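Side-chain contacts in rhamnose ABC transporter, periplasmic rhamnose-binding protein (Kribbella flavida, PDB 4KVF), which probably binds a sugar, presumably rhamnose, in the periplasm and hands it to an ABC transporter for uptake: residues Tyr44-Leu49 and Val56-Gly61; Lys73-Asn78 and Asn90-Gln95; Ser83-Tyr88 and Ile100-Asn105; Pro112-Ala117 and Ser129-Thr134. All coordinates share one frame; numbering follows the deposited sequence.

Interaction 1 of 4, residues Tyr44-Leu49 and Val56-Gly61; sequences YLPKQL and VEVGGG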
# COMPACT_ATOMS: atom_id res chain seq x y z
N TYR A 44 15.89 0.06 8.23
CA TYR A 44 14.61 -0.46 7.75
C TYR A 44 14.43 -1.92 8.14
O TYR A 44 15.33 -2.75 7.98
CB TYR A 44 14.54 -0.35 6.23
CG TYR A 44 14.24 1.05 5.78
CD1 TYR A 44 15.22 2.04 5.84
CD2 TYR A 44 12.98 1.41 5.34
CE1 TYR A 44 14.95 3.34 5.46
CE2 TYR A 44 12.70 2.71 4.96
CZ TYR A 44 13.69 3.67 5.02
OH TYR A 44 13.40 4.95 4.63
N LEU A 45 13.24 -2.22 8.66
CA LEU A 45 12.86 -3.58 9.06
C LEU A 45 11.52 -3.90 8.43
O LEU A 45 10.45 -3.67 9.04
CB LEU A 45 12.75 -3.69 10.59
CG LEU A 45 12.25 -5.00 11.22
CD1 LEU A 45 12.96 -6.21 10.63
CD2 LEU A 45 12.45 -4.95 12.73
N PRO A 46 11.56 -4.42 7.20
CA PRO A 46 10.32 -4.83 6.52
C PRO A 46 9.78 -6.12 7.13
O PRO A 46 10.41 -6.69 8.01
CB PRO A 46 10.79 -5.05 5.09
CG PRO A 46 12.20 -5.55 5.24
CD PRO A 46 12.76 -4.81 6.44
N LYS A 47 8.61 -6.56 6.67
CA LYS A 47 8.05 -7.83 7.14
C LYS A 47 8.91 -9.02 6.73
O LYS A 47 9.14 -9.93 7.54
CB LYS A 47 6.62 -8.00 6.62
CG LYS A 47 5.69 -6.90 7.10
CD LYS A 47 4.24 -7.25 6.86
CE LYS A 47 3.35 -6.48 7.81
NZ LYS A 47 1.91 -6.69 7.49
N GLN A 48 9.38 -9.03 5.49
CA GLN A 48 10.27 -10.07 5.00
C GLN A 48 11.29 -9.51 4.02
O GLN A 48 10.94 -8.77 3.10
CB GLN A 48 9.49 -11.21 4.32
CG GLN A 48 8.81 -12.18 5.28
CD GLN A 48 8.49 -13.52 4.63
OE1 GLN A 48 9.18 -13.96 3.71
NE2 GLN A 48 7.44 -14.18 5.12
N LEU A 49 12.56 -9.86 4.21
CA LEU A 49 13.61 -9.49 3.27
C LEU A 49 13.52 -10.33 2.00
O LEU A 49 12.95 -11.43 2.02
CB LEU A 49 15.00 -9.68 3.90
CG LEU A 49 15.43 -8.66 4.95
CD1 LEU A 49 16.88 -8.90 5.41
CD2 LEU A 49 15.27 -7.28 4.37
N VAL A 56 12.00 -3.03 -3.69
CA VAL A 56 11.68 -1.72 -4.26
C VAL A 56 11.32 -0.75 -3.14
O VAL A 56 11.68 0.43 -3.18
CB VAL A 56 10.51 -1.80 -5.26
CG1 VAL A 56 10.16 -0.42 -5.80
CG2 VAL A 56 10.84 -2.76 -6.40
N GLU A 57 10.62 -1.28 -2.14
CA GLU A 57 10.15 -0.50 -1.01
C GLU A 57 11.29 0.08 -0.19
O GLU A 57 11.40 1.30 -0.01
CB GLU A 57 9.27 -1.38 -0.12
CG GLU A 57 8.63 -0.70 1.05
CD GLU A 57 7.45 -1.51 1.58
OE1 GLU A 57 7.66 -2.66 2.02
OE2 GLU A 57 6.31 -0.99 1.53
N VAL A 58 12.17 -0.78 0.32
CA VAL A 58 13.28 -0.29 1.13
C VAL A 58 14.32 0.43 0.28
O VAL A 58 15.09 1.25 0.80
CB VAL A 58 13.93 -1.41 1.97
CG1 VAL A 58 12.94 -1.94 2.99
CG2 VAL A 58 14.47 -2.53 1.06
N GLY A 59 14.34 0.12 -1.01
CA GLY A 59 15.24 0.76 -1.95
C GLY A 59 14.95 2.24 -2.08
O GLY A 59 15.83 3.05 -2.35
N GLY A 60 13.67 2.59 -1.92
CA GLY A 60 13.26 3.97 -1.92
C GLY A 60 13.79 4.67 -0.68
O GLY A 60 14.16 5.84 -0.73
N GLY A 61 13.82 3.95 0.44
CA GLY A 61 14.38 4.49 1.66
C GLY A 61 15.86 4.76 1.49
O GLY A 61 16.37 5.77 1.95
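The phenol ring of Tyr44 is met obliquely by helix 52-67 at two places, Val58 CG1 near its root and Gly61 CA near its hydroxyl end, while Val101 of strand 99-102 and Ala289 of helix 281-296 also touch it. The contact is buried inside a beta-alpha-beta unit, in which strand 41-45 leads through the helix to strand 71-74, its neighbour in the parallel sheet of this periplasmic-binding-protein lobe. CG of Tyr44 sits beside the backbone N, anti to the carbonyl carbon (chi1 -77°), which carries the ring across the helix toward Gly61. Val58 slides past it in the opposite direction, with CG1 3.9 Å from Tyr44 CB. Farther out the helix can come very near because it is bare: Gly61 CA lies 3.5 Å from Tyr44 CZ and 3.2 Å from Tyr44 OH, and a beta carbon on Gly61 would clash with CZ. The hydroxyl itself bonds to the carbonyl O of Gly285, so the ring also links the helix to a more distant part of the chain. A leucine in place of Tyr44 would probably open a gap above Gly61 and leave the Gly285 carbonyl without its hydroxyl partner. Two residues on, just past the strand, Pro46 extends the apolar patch, its CG standing 4.3 Å from Val58 CG1.

Interaction 2 of 4, residues Lys73-Asn78 and Asn90-Gln95; sequences KLVGPN and NTLIQQ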
# COMPACT_ATOMS: atom_id res chain seq x y z
N LYS A 73 20.59 1.30 6.70
CA LYS A 73 20.76 -0.09 7.08
C LYS A 73 19.46 -0.87 6.83
O LYS A 73 18.36 -0.35 7.02
CB LYS A 73 21.16 -0.18 8.55
CG LYS A 73 21.20 -1.59 9.11
CD LYS A 73 21.82 -1.59 10.50
CE LYS A 73 23.25 -2.11 10.48
NZ LYS A 73 23.33 -3.60 10.58
N LEU A 74 19.61 -2.11 6.36
CA LEU A 74 18.47 -2.99 6.13
C LEU A 74 18.70 -4.26 6.94
O LEU A 74 19.75 -4.89 6.84
CB LEU A 74 18.37 -3.35 4.64
CG LEU A 74 17.26 -4.31 4.17
CD1 LEU A 74 15.86 -3.72 4.42
CD2 LEU A 74 17.42 -4.70 2.70
N VAL A 75 17.71 -4.61 7.77
CA VAL A 75 17.74 -5.87 8.51
C VAL A 75 16.38 -6.54 8.38
O VAL A 75 15.40 -5.91 7.99
CB VAL A 75 18.06 -5.66 10.02
CG1 VAL A 75 19.40 -4.94 10.23
CG2 VAL A 75 16.93 -4.91 10.70
N GLY A 76 16.31 -7.82 8.73
CA GLY A 76 15.04 -8.51 8.76
C GLY A 76 15.11 -10.01 8.54
O GLY A 76 16.14 -10.53 8.08
N PRO A 77 14.03 -10.71 8.88
CA PRO A 77 13.97 -12.17 8.75
C PRO A 77 13.85 -12.52 7.28
O PRO A 77 13.38 -11.68 6.51
CB PRO A 77 12.68 -12.53 9.50
CG PRO A 77 11.80 -11.35 9.28
CD PRO A 77 12.73 -10.13 9.29
N ASN A 78 14.26 -13.71 6.88
CA ASN A 78 13.95 -14.13 5.52
C ASN A 78 12.83 -15.16 5.48
O ASN A 78 12.28 -15.54 6.52
CB ASN A 78 15.20 -14.61 4.76
CG ASN A 78 15.17 -14.21 3.30
OD1 ASN A 78 14.10 -14.01 2.71
ND2 ASN A 78 16.35 -14.10 2.69
N ASN A 90 15.56 -5.09 18.70
CA ASN A 90 16.52 -5.05 19.81
C ASN A 90 17.94 -4.86 19.29
O ASN A 90 18.74 -4.14 19.89
CB ASN A 90 16.42 -6.31 20.67
CG ASN A 90 15.19 -6.29 21.59
OD1 ASN A 90 14.72 -5.21 21.97
ND2 ASN A 90 14.69 -7.46 21.94
N THR A 91 18.24 -5.51 18.17
CA THR A 91 19.54 -5.33 17.53
C THR A 91 19.72 -3.88 17.09
O THR A 91 20.77 -3.28 17.33
CB THR A 91 19.69 -6.24 16.31
OG1 THR A 91 19.53 -7.60 16.71
CG2 THR A 91 21.07 -6.05 15.68
N LEU A 92 18.71 -3.31 16.45
CA LEU A 92 18.81 -1.93 15.97
C LEU A 92 19.00 -0.95 17.12
O LEU A 92 19.72 0.04 16.99
CB LEU A 92 17.60 -1.55 15.13
CG LEU A 92 17.46 -2.36 13.83
CD1 LEU A 92 16.20 -1.92 13.08
CD2 LEU A 92 18.70 -2.19 12.94
N ILE A 93 18.36 -1.21 18.25
CA ILE A 93 18.57 -0.40 19.45
C ILE A 93 20.02 -0.44 19.92
O ILE A 93 20.62 0.61 20.16
CB ILE A 93 17.65 -0.84 20.61
CG1 ILE A 93 16.18 -0.63 20.24
CG2 ILE A 93 18.00 -0.09 21.89
CD1 ILE A 93 15.18 -1.25 21.22
N GLN A 94 20.58 -1.64 20.06
CA GLN A 94 21.97 -1.77 20.50
C GLN A 94 22.96 -1.14 19.52
O GLN A 94 24.04 -0.69 19.92
CB GLN A 94 22.34 -3.22 20.77
CG GLN A 94 22.09 -3.69 22.20
CD GLN A 94 22.67 -2.76 23.25
OE1 GLN A 94 21.94 -2.04 23.92
NE2 GLN A 94 24.00 -2.78 23.40
N GLN A 95 22.60 -1.10 18.24
CA GLN A 95 23.46 -0.48 17.22
C GLN A 95 23.30 1.05 17.18
O GLN A 95 23.99 1.74 16.43
CB GLN A 95 23.15 -1.06 15.83
CG GLN A 95 23.56 -2.51 15.65
CD GLN A 95 23.19 -3.05 14.27
OE1 GLN A 95 22.38 -2.46 13.56
NE2 GLN A 95 23.80 -4.17 13.88
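Val75 and Leu92 form the close-packed half of this contact, and Lys73 with Gln95 the half nearer solvent. The two segments belong to the beta-alpha-beta crossover in which helix 85-94 connects strand 71-74, at the margin of the parallel sheet, with strand 99-102, passing over strand 41-45 that lies between them. The backbones stay well apart, the CA atoms of Val75 and Leu92 being 8.5 Å from each other, and branched side chains fill the interval. Leu92 carries CG beside its backbone N (chi1 -64°), and the leucine and valine side chains slide past one another in opposite directions: CD1 is 3.9 Å from Val75 CG2, and CD2 touches both Val75 methyls at the same distance. Ala43 and Gln97 also touch Leu92, which is buried. Toward the surface this buried, apolar packing gives way to a partly exposed and more polar rim. The methylenes of Lys73 pass the leucine, CD lying 4.0 Å from Leu92 CD2, and bends about the last two side-chain torsions (chi3 -104°, chi4 -86°) then bring the end of the chain across the extended Gln95 at about a right angle. Both of these residues are partly exposed, and where they meet the carbonyl oxygen OE1 of Gln95 rests 3.2 Å from CE of Lys73.

Interaction 3 of 4, residues Ser83-Tyr88 and Ile100-Asn105; sequences SSQVSY and IVVAAN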
# COMPACT_ATOMS: atom_id res chain seq x y z
N SER A 83 12.74 -16.13 13.16
CA SER A 83 13.11 -15.07 14.09
C SER A 83 11.99 -14.06 14.18
O SER A 83 11.36 -13.71 13.18
CB SER A 83 14.40 -14.38 13.65
OG SER A 83 15.53 -15.21 13.90
N SER A 84 11.76 -13.56 15.39
CA SER A 84 10.76 -12.52 15.63
C SER A 84 11.26 -11.15 15.21
O SER A 84 12.46 -10.88 15.18
CB SER A 84 10.44 -12.47 17.12
OG SER A 84 11.57 -12.02 17.85
N GLN A 85 10.33 -10.25 14.90
CA GLN A 85 10.71 -8.88 14.62
C GLN A 85 11.33 -8.22 15.84
O GLN A 85 12.16 -7.33 15.71
CB GLN A 85 9.51 -8.07 14.15
CG GLN A 85 9.10 -8.38 12.74
CD GLN A 85 8.08 -7.41 12.24
OE1 GLN A 85 7.08 -7.16 12.92
NE2 GLN A 85 8.33 -6.81 11.08
N VAL A 86 10.93 -8.66 17.03
CA VAL A 86 11.48 -8.10 18.26
C VAL A 86 13.02 -8.27 18.33
O VAL A 86 13.73 -7.34 18.73
CB VAL A 86 10.77 -8.71 19.49
CG1 VAL A 86 11.45 -8.31 20.80
CG2 VAL A 86 9.31 -8.27 19.49
N SER A 87 13.52 -9.42 17.89
CA SER A 87 14.96 -9.68 17.92
C SER A 87 15.69 -8.66 17.06
O SER A 87 16.75 -8.14 17.43
CB SER A 87 15.28 -11.11 17.45
OG SER A 87 14.90 -11.30 16.09
N TYR A 88 15.10 -8.33 15.91
CA TYR A 88 15.69 -7.33 15.02
C TYR A 88 15.61 -5.92 15.60
O TYR A 88 16.57 -5.16 15.51
CB TYR A 88 15.07 -7.39 13.62
CG TYR A 88 15.38 -8.68 12.89
CD1 TYR A 88 16.61 -8.87 12.26
CD2 TYR A 88 14.46 -9.72 12.84
CE1 TYR A 88 16.91 -10.05 11.60
CE2 TYR A 88 14.76 -10.92 12.18
CZ TYR A 88 15.98 -11.07 11.57
OH TYR A 88 16.26 -12.24 10.92
N ILE A 100 14.21 4.06 13.42
CA ILE A 100 13.83 2.71 13.02
C ILE A 100 12.55 2.79 12.20
O ILE A 100 11.53 3.32 12.66
CB ILE A 100 13.60 1.77 14.23
CG1 ILE A 100 14.90 1.56 15.02
CG2 ILE A 100 13.07 0.40 13.75
CD1 ILE A 100 14.72 0.75 16.32
N VAL A 101 12.61 2.30 10.97
CA VAL A 101 11.45 2.24 10.09
C VAL A 101 11.01 0.79 9.98
O VAL A 101 11.74 -0.07 9.45
CB VAL A 101 11.82 2.78 8.69
CG1 VAL A 101 10.60 2.78 7.79
CG2 VAL A 101 12.38 4.19 8.83
N VAL A 102 9.82 0.49 10.48
CA VAL A 102 9.43 -0.91 10.65
C VAL A 102 8.00 -1.20 10.18
O VAL A 102 7.07 -0.43 10.43
CB VAL A 102 9.61 -1.34 12.13
CG1 VAL A 102 8.87 -0.38 13.07
CG2 VAL A 102 9.16 -2.78 12.35
N ALA A 103 7.84 -2.33 9.49
CA ALA A 103 6.51 -2.79 9.11
C ALA A 103 6.12 -3.85 10.12
O ALA A 103 6.59 -4.98 10.06
CB ALA A 103 6.52 -3.38 7.69
N ALA A 104 5.27 -3.47 11.07
CA ALA A 104 4.93 -4.37 12.18
C ALA A 104 4.02 -5.53 11.79
O ALA A 104 2.93 -5.33 11.25
CB ALA A 104 4.29 -3.54 13.33
N ASN A 105 4.46 -6.76 12.05
CA ASN A 105 3.63 -7.92 11.78
C ASN A 105 2.47 -8.05 12.75
O ASN A 105 1.38 -8.50 12.38
CB ASN A 105 4.47 -9.20 11.81
CG ASN A 105 5.39 -9.33 10.62
OD1 ASN A 105 5.07 -8.84 9.53
ND2 ASN A 105 6.53 -9.99 10.81
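Gln85 carries the contact, its amide meeting the backbone from Ala103 to Asn105, and the residue just before it sets the start of its helix. Ser84 is the N-cap of helix 85-94: its OG accepts a bond from Ser87 N, and Ser87 OG returns one of 2.6 Å to Ser84 O, so Ser84 and Ser87 are tied by two side-chain bonds across the first turn. Next comes Gln85, whose side chain leaves with CG beside the backbone N and then runs extended toward the other segment, where the amide grips the main chain at two points. Its NE2 donates to Ala103 O at 2.7 Å, almost straight (178°) and in the plane of the amide; its OE1 accepts from Asn105 N at 2.8 Å, the donor tilted 30° from the carbonyl plane. The grasped residues follow strand 99-102 directly, beyond its carboxyl end in the parallel sheet of this periplasmic-binding-protein lobe. With both ends of the amide engaged, its rotation is fixed. With an alanine in place of Gln85, Ala103 O and Asn105 N would probably lose these mates and the loop be freer to shift. The side-chain amide of Asn105 lies against that of Gln85, the planes stacked 14° from parallel and Asn105 ND2 3.3 Å from Gln85 CD. Gln85 NE2 also approaches Val102 CG2 at 4.3 Å. One helical turn on, Tyr88 turns to other neighbours, packing on Pro77 and Leu45.

Interaction 4 of 4, residues Pro112-Ala117 and Ser129-Thr134; sequences PSLNQA and SDAAKT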
# COMPACT_ATOMS: atom_id res chain seq x y z
N PRO A 112 6.91 -3.17 23.47
CA PRO A 112 7.93 -2.99 24.51
C PRO A 112 9.28 -2.56 23.94
O PRO A 112 9.87 -1.60 24.45
CB PRO A 112 8.02 -4.37 25.15
CG PRO A 112 6.64 -4.93 24.99
CD PRO A 112 6.22 -4.47 23.61
N SER A 113 9.75 -3.24 22.90
CA SER A 113 11.05 -2.90 22.33
C SER A 113 11.02 -1.56 21.58
O SER A 113 11.95 -0.77 21.70
CB SER A 113 11.57 -4.03 21.42
OG SER A 113 10.69 -4.23 20.32
N LEU A 114 9.94 -1.30 20.83
CA LEU A 114 9.83 0.00 20.17
C LEU A 114 9.82 1.16 21.17
O LEU A 114 10.44 2.19 20.94
CB LEU A 114 8.61 0.09 19.24
CG LEU A 114 8.70 -0.77 17.97
CD1 LEU A 114 7.45 -0.60 17.13
CD2 LEU A 114 9.95 -0.42 17.15
N ASN A 115 9.13 0.98 22.29
CA ASN A 115 9.09 2.05 23.29
C ASN A 115 10.41 2.17 24.04
O ASN A 115 10.78 3.25 24.50
CB ASN A 115 7.90 1.89 24.24
CG ASN A 115 6.61 2.43 23.64
OD1 ASN A 115 6.65 3.38 22.85
ND2 ASN A 115 5.48 1.83 24.00
N GLN A 116 11.13 1.05 24.14
CA GLN A 116 12.48 1.10 24.67
C GLN A 116 13.36 1.94 23.74
O GLN A 116 14.19 2.74 24.20
CB GLN A 116 13.05 -0.31 24.80
CG GLN A 116 14.44 -0.37 25.39
CD GLN A 116 14.42 -0.60 26.89
OE1 GLN A 116 13.61 -0.02 27.62
NE2 GLN A 116 15.32 -1.47 27.36
N ALA A 117 13.18 1.75 22.43
CA ALA A 117 13.92 2.55 21.45
C ALA A 117 13.59 4.03 21.61
O ALA A 117 14.49 4.87 21.67
CB ALA A 117 13.61 2.09 20.02
N SER A 129 2.18 -1.76 7.63
CA SER A 129 1.32 -2.21 8.72
C SER A 129 1.75 -1.50 9.99
O SER A 129 2.93 -1.45 10.32
CB SER A 129 1.42 -3.72 8.89
OG SER A 129 0.91 -4.38 7.75
N ASP A 130 0.77 -0.96 10.70
CA ASP A 130 1.05 -0.08 11.83
C ASP A 130 1.18 -0.85 13.14
O ASP A 130 0.68 -1.98 13.27
CB ASP A 130 -0.08 0.95 11.92
CG ASP A 130 0.29 2.15 12.77
OD1 ASP A 130 1.47 2.27 13.18
OD2 ASP A 130 -0.61 2.99 12.96
N ALA A 131 1.86 -0.24 14.11
CA ALA A 131 1.89 -0.76 15.48
C ALA A 131 0.82 -0.02 16.28
O ALA A 131 0.20 0.91 15.77
CB ALA A 131 3.27 -0.55 16.10
N ALA A 132 0.60 -0.43 17.53
CA ALA A 132 -0.33 0.30 18.39
C ALA A 132 0.10 1.76 18.43
O ALA A 132 1.30 2.06 18.39
CB ALA A 132 -0.35 -0.29 19.79
N LYS A 133 -0.87 2.67 18.49
CA LYS A 133 -0.59 4.10 18.30
C LYS A 133 0.44 4.66 19.29
O LYS A 133 1.15 5.61 18.99
CB LYS A 133 -1.89 4.92 18.34
CG LYS A 133 -3.00 4.41 17.42
CD LYS A 133 -2.56 4.35 15.95
CE LYS A 133 -3.73 4.13 15.00
NZ LYS A 133 -4.42 2.82 15.21
N THR A 134 0.51 4.04 20.47
CA THR A 134 1.39 4.49 21.54
C THR A 134 2.81 3.91 21.49
O THR A 134 3.57 4.06 22.44
CB THR A 134 0.80 4.14 22.92
OG1 THR A 134 0.51 2.74 22.96
CG2 THR A 134 -0.50 4.91 23.15
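Helix 111-119 passes the irregular segment 129-134 at some distance, with CA atoms 9.3 Å apart for Leu114 and Ala131 and 8.3 Å apart for Asn115 and Thr134, so the gap is spanned by side chains. Leu114 supplies the apolar bridge: its CD1 comes within 4.3 Å of Ala131 CB, a light touch between two buried residues that also pack on strand 123-127, Leu114 against Val124 and Ala131 against Thr126. Asn115 makes the polar one, its amide set toward the carbonyl of Thr134. ND2 gives Thr134 O a weak hydrogen bond, 3.3 Å long and bent to 142°. OD1 is slightly closer, at 3.2 Å from Thr134 O, but, being another acceptor, cannot bond to it; it takes its hydrogen bond from Arg118 NH1 instead, which favours the amide being turned this way round. Both contacts lie in the same lobe of the periplasmic-binding-protein fold, between a helix that flanks the parallel sheet and the loop joining strands 123-127 and 138-141. The disulfide Cys111-Cys135 joins the same two parts covalently, from the start of this helix to the residue right after Thr134, and Asn115 packs on Cys135. Within the loop, Asp130 is held by a salt bridge to Arg136 and a hydrogen bond to Thr126, while Ala131 N adds a weak, bent bond to Asp130 OD1.

In the fold
All four interactions gather around one parallel sheet. Interactions 1 and 2 reach its neighbouring strands 41-45 and 71-74, whose backbones pair through Tyr44 with Lys73 and Val75; interaction 3 adds strand 99-102 on the other side of 41-45, bound through Leu45. Interactions 2 and 3 share helix 85-94, one at its end and the other at its start. Interaction 1 is wholly buried and apolar across its interface, whereas interaction 3, also mostly buried, depends on two strong bonds to loop backbone. Interactions 2 and 4 lie nearer the surface: interaction 2 sets an apolar pair beside a lysine-glutamine meeting, interaction 4 beside a weak hydrogen bond. Ala104 N to Ser129 O joins interactions 3 and 4.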